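Long-range contact in suppressor of RNA silencing p3 (Rice hoja blanca virus, PDB 3AJF), which suppresses RNA-mediated gene silencing in the host, presumably by binding double-stranded RNA, and forms a homodimer: residues 42-56 / 81-93. Residues are numbered along the deposited sequence; the frame is centred on the assembly and turned at random.
Sequences MIRKPDDPENLSVFL and VSTYSEYFVELKP
Tyr84, set as a knob in a hole formed by Met42, Ile43, Leu52 and Phe55, illustrates how one aromatic knob can join an antiparallel helix pair to the end of a third helix. The pair belongs to the helical domain of the suppressor: the short segments 49-56 and 81-85 run at 173°, their axes 10.6 Å apart, and the end of helix 36-44 with the loop after it also packs against segment 81-93.

Polar contact is sparse. The Tyr84 hydroxyl gives a very short hydrogen bond to the carbonyl of Ile43 (OH to O, 2.5 Å); the carbonyl oxygen lies at the edge of the ring, in its plane, an arrangement that should limit rotation of the phenol. With CG anti to its own carbonyl carbon (chi1 -82°), Tyr84 reaches across to this helix end. In the loop after helix 36-44, Asp48 caps the N-terminus of helix 49-64, its OD1 accepting from Asn51 N.

Aliphatic packing centres on Leu91, which inserts its branches against the Asp47-Pro49 backbone, CD1 coming within 3.7 Å of Asp47 C. The dimer interface runs alongside: Phe88 O is hydrogen-bonded to Arg74 NH2 of the second subunit, and Ser82 OG to Ser82 OG of that subunit.

Aromatic contacts follow. Phe55 turns its edge to a face of Tyr84, the planes at 72°, while its own ring also meets Phe23. Two CH-pi contacts join them. Pro46 lays CD over the centre of the Tyr87 face, 3.6 Å from the centroid, and touches the Tyr84 edge with CG. The Phe88 ring receives Leu56 CD1 at CE2 (3.5 Å), and Leu52 CD2 stands over its centre, 3.7 Å from the centroid.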
# COMPACT_ATOMS: atom_id res chain seq x y z
N MSE A 42 11.13 1.21 9.87
CA MSE A 42 10.12 1.45 8.87
C MSE A 42 8.90 2.11 9.53
O MSE A 42 8.26 3.00 8.95
CB MSE A 42 9.68 0.14 8.27
CG MSE A 42 9.03 0.29 7.00
SE MSE A 42 10.39 0.56 5.67
CE MSE A 42 11.42 -1.08 5.82
N ILE A 43 8.58 1.66 10.73
CA ILE A 43 7.45 2.22 11.45
C ILE A 43 7.66 3.71 11.75
O ILE A 43 6.71 4.54 11.65
CB ILE A 43 7.16 1.42 12.77
CG1 ILE A 43 6.60 0.02 12.44
CG2 ILE A 43 6.14 2.18 13.69
CD1 ILE A 43 5.20 0.01 11.85
N ARG A 44 8.90 4.04 12.15
CA ARG A 44 9.26 5.41 12.47
C ARG A 44 9.40 6.27 11.24
O ARG A 44 8.91 7.41 11.23
CB ARG A 44 10.57 5.44 13.26
CG ARG A 44 10.48 4.82 14.64
CD ARG A 44 11.65 5.29 15.52
NE ARG A 44 12.94 4.91 14.95
CZ ARG A 44 13.53 3.72 15.10
NH1 ARG A 44 12.94 2.74 15.79
NH2 ARG A 44 14.72 3.51 14.54
N LYS A 45 10.08 5.75 10.21
CA LYS A 45 10.32 6.52 8.99
C LYS A 45 10.98 5.68 7.94
O LYS A 45 12.18 5.42 8.03
CB LYS A 45 11.17 7.78 9.24
CG LYS A 45 11.11 8.79 8.06
CD LYS A 45 11.87 10.08 8.39
CE LYS A 45 11.77 11.10 7.26
NZ LYS A 45 12.87 12.16 7.40
N PRO A 46 10.20 5.19 6.97
CA PRO A 46 10.78 4.40 5.87
C PRO A 46 11.96 5.14 5.22
O PRO A 46 11.85 6.35 4.96
CB PRO A 46 9.60 4.28 4.90
CG PRO A 46 8.37 4.29 5.84
CD PRO A 46 8.73 5.32 6.86
N ASP A 47 13.07 4.46 4.99
CA ASP A 47 14.26 5.19 4.53
C ASP A 47 14.86 4.52 3.29
O ASP A 47 15.91 4.93 2.78
CB ASP A 47 15.29 5.31 5.66
CG ASP A 47 15.87 3.96 6.07
OD1 ASP A 47 15.17 2.93 5.96
OD2 ASP A 47 17.03 3.92 6.50
N ASP A 48 14.18 3.47 2.82
CA ASP A 48 14.61 2.74 1.65
C ASP A 48 13.36 2.34 0.87
O ASP A 48 12.51 1.65 1.42
CB ASP A 48 15.38 1.47 2.04
CG ASP A 48 16.01 0.80 0.84
OD1 ASP A 48 15.31 0.09 0.09
OD2 ASP A 48 17.24 0.99 0.63
N PRO A 49 13.27 2.75 -0.42
CA PRO A 49 12.06 2.40 -1.21
C PRO A 49 11.88 0.90 -1.41
O PRO A 49 10.75 0.42 -1.43
CB PRO A 49 12.32 3.09 -2.56
CG PRO A 49 13.85 3.14 -2.65
CD PRO A 49 14.24 3.52 -1.23
N GLU A 50 12.98 0.15 -1.59
CA GLU A 50 12.84 -1.32 -1.71
C GLU A 50 12.32 -1.98 -0.41
O GLU A 50 11.44 -2.83 -0.47
CB GLU A 50 14.12 -2.01 -2.21
CG GLU A 50 14.15 -3.57 -2.05
CD GLU A 50 13.14 -4.37 -2.94
OE1 GLU A 50 11.99 -3.92 -3.18
OE2 GLU A 50 13.50 -5.51 -3.38
N ASN A 51 12.85 -1.59 0.75
CA ASN A 51 12.38 -2.14 2.01
C ASN A 51 10.93 -1.78 2.29
O ASN A 51 10.16 -2.60 2.81
CB ASN A 51 13.24 -1.67 3.18
CG ASN A 51 14.67 -2.28 3.15
OD1 ASN A 51 14.96 -3.20 2.39
ND2 ASN A 51 15.55 -1.75 3.99
N LEU A 52 10.56 -0.54 1.97
CA LEU A 52 9.17 -0.11 2.14
C LEU A 52 8.24 -0.92 1.22
O LEU A 52 7.17 -1.28 1.60
CB LEU A 52 8.99 1.40 1.89
CG LEU A 52 7.54 1.95 1.96
CD1 LEU A 52 6.92 1.79 3.37
CD2 LEU A 52 7.47 3.41 1.52
N SER A 53 8.68 -1.18 -0.02
CA SER A 53 7.93 -1.99 -0.98
C SER A 53 7.61 -3.37 -0.42
O SER A 53 6.47 -3.85 -0.51
CB SER A 53 8.72 -2.16 -2.27
OG SER A 53 8.05 -3.07 -3.12
N VAL A 54 8.63 -4.01 0.14
CA VAL A 54 8.49 -5.33 0.76
C VAL A 54 7.53 -5.31 1.99
O VAL A 54 6.64 -6.17 2.12
CB VAL A 54 9.89 -5.84 1.12
CG1 VAL A 54 9.82 -7.02 2.04
CG2 VAL A 54 10.68 -6.20 -0.16
N PHE A 55 7.71 -4.34 2.88
CA PHE A 55 6.82 -4.08 4.04
C PHE A 55 5.37 -3.94 3.60
O PHE A 55 4.48 -4.63 4.12
CB PHE A 55 7.34 -2.79 4.68
CG PHE A 55 6.54 -2.25 5.85
CD1 PHE A 55 6.81 -2.66 7.16
CD2 PHE A 55 5.62 -1.18 5.66
CE1 PHE A 55 6.12 -2.08 8.28
CE2 PHE A 55 4.93 -0.60 6.76
CZ PHE A 55 5.18 -1.04 8.05
N LEU A 56 5.11 -3.07 2.61
CA LEU A 56 3.73 -2.88 2.12
C LEU A 56 3.15 -4.12 1.43
O LEU A 56 1.96 -4.43 1.59
CB LEU A 56 3.63 -1.68 1.17
CG LEU A 56 3.97 -0.30 1.77
CD1 LEU A 56 4.12 0.67 0.61
CD2 LEU A 56 2.93 0.18 2.70
N VAL A 81 -1.30 0.45 5.57
CA VAL A 81 -0.95 0.42 4.16
C VAL A 81 -1.09 1.83 3.57
O VAL A 81 -0.18 2.34 2.88
CB VAL A 81 -1.78 -0.61 3.33
CG1 VAL A 81 -1.55 -0.38 1.83
CG2 VAL A 81 -1.33 -1.95 3.65
N SER A 82 -2.24 2.44 3.83
CA SER A 82 -2.61 3.71 3.26
C SER A 82 -1.62 4.78 3.71
O SER A 82 -1.12 5.58 2.87
CB SER A 82 -4.07 4.02 3.62
OG SER A 82 -4.36 5.37 3.42
N THR A 83 -1.30 4.80 5.01
CA THR A 83 -0.38 5.79 5.56
C THR A 83 1.09 5.60 5.20
O THR A 83 1.78 6.58 4.90
CB THR A 83 -0.52 6.00 7.12
OG1 THR A 83 -0.04 4.85 7.80
CG2 THR A 83 -1.91 6.14 7.50
N TYR A 84 1.58 4.36 5.20
CA TYR A 84 3.01 4.16 4.96
C TYR A 84 3.34 4.29 3.49
O TYR A 84 4.45 4.66 3.13
CB TYR A 84 3.49 2.84 5.57
CG TYR A 84 3.74 3.06 7.04
CD1 TYR A 84 2.76 2.77 7.99
CD2 TYR A 84 4.94 3.64 7.47
CE1 TYR A 84 2.96 3.03 9.34
CE2 TYR A 84 5.15 3.91 8.84
CZ TYR A 84 4.16 3.61 9.75
OH TYR A 84 4.37 3.87 11.09
N SER A 85 2.35 4.03 2.62
CA SER A 85 2.54 4.28 1.18
C SER A 85 2.86 5.74 0.89
O SER A 85 3.55 6.06 -0.09
CB SER A 85 1.34 3.77 0.36
OG SER A 85 0.19 4.55 0.66
N GLU A 86 2.40 6.63 1.76
CA GLU A 86 2.61 8.09 1.58
C GLU A 86 4.07 8.48 1.47
O GLU A 86 4.41 9.46 0.81
CB GLU A 86 1.98 8.90 2.72
CG GLU A 86 0.46 8.68 2.86
CD GLU A 86 -0.12 9.43 4.09
OE1 GLU A 86 0.62 10.23 4.68
OE2 GLU A 86 -1.31 9.21 4.44
N TYR A 87 4.95 7.68 2.07
CA TYR A 87 6.35 8.03 2.12
C TYR A 87 6.97 7.97 0.71
O TYR A 87 7.96 8.62 0.45
CB TYR A 87 7.09 7.12 3.13
CG TYR A 87 6.79 7.54 4.57
CD1 TYR A 87 7.52 8.55 5.17
CD2 TYR A 87 5.78 6.95 5.31
CE1 TYR A 87 7.27 8.98 6.49
CE2 TYR A 87 5.51 7.36 6.65
CZ TYR A 87 6.27 8.38 7.21
OH TYR A 87 6.05 8.84 8.50
N PHE A 88 6.32 7.26 -0.22
CA PHE A 88 6.83 7.22 -1.60
C PHE A 88 6.91 8.56 -2.31
O PHE A 88 7.61 8.68 -3.33
CB PHE A 88 6.04 6.25 -2.48
CG PHE A 88 6.43 4.80 -2.28
CD1 PHE A 88 7.77 4.42 -2.36
CD2 PHE A 88 5.47 3.84 -2.02
CE1 PHE A 88 8.14 3.08 -2.22
CE2 PHE A 88 5.84 2.49 -1.85
CZ PHE A 88 7.19 2.13 -1.95
N VAL A 89 6.22 9.57 -1.80
CA VAL A 89 6.25 10.85 -2.47
C VAL A 89 7.69 11.37 -2.46
O VAL A 89 8.21 11.81 -3.50
CB VAL A 89 5.23 11.85 -1.88
CG1 VAL A 89 5.33 13.18 -2.56
CG2 VAL A 89 3.81 11.32 -2.04
N GLU A 90 8.37 11.27 -1.32
CA GLU A 90 9.73 11.79 -1.25
C GLU A 90 10.82 10.71 -1.35
O GLU A 90 11.98 11.00 -1.68
CB GLU A 90 9.90 12.67 0.01
CG GLU A 90 9.28 14.10 -0.14
CD GLU A 90 9.19 14.88 1.20
OE1 GLU A 90 8.67 14.35 2.22
OE2 GLU A 90 9.62 16.04 1.26
N LEU A 91 10.44 9.46 -1.10
CA LEU A 91 11.35 8.32 -1.13
C LEU A 91 11.41 7.67 -2.52
O LEU A 91 10.48 6.97 -2.93
CB LEU A 91 10.87 7.29 -0.11
CG LEU A 91 11.80 6.17 0.32
CD1 LEU A 91 13.09 6.74 0.96
CD2 LEU A 91 11.05 5.27 1.29
N LYS A 92 12.51 7.91 -3.22
CA LYS A 92 12.69 7.55 -4.63
C LYS A 92 13.74 6.43 -4.83
O LYS A 92 14.66 6.32 -4.05
CB LYS A 92 13.10 8.81 -5.42
CG LYS A 92 12.08 9.94 -5.26
CD LYS A 92 12.54 11.31 -5.69
CE LYS A 92 11.55 12.37 -5.15
NZ LYS A 92 11.98 13.81 -5.37
N PRO A 93 13.58 5.60 -5.87
CA PRO A 93 14.61 4.60 -6.20
C PRO A 93 15.96 5.24 -6.51
O PRO A 93 16.99 4.80 -5.99
CB PRO A 93 14.08 3.91 -7.46
CG PRO A 93 12.88 4.64 -7.88
CD PRO A 93 12.41 5.51 -6.75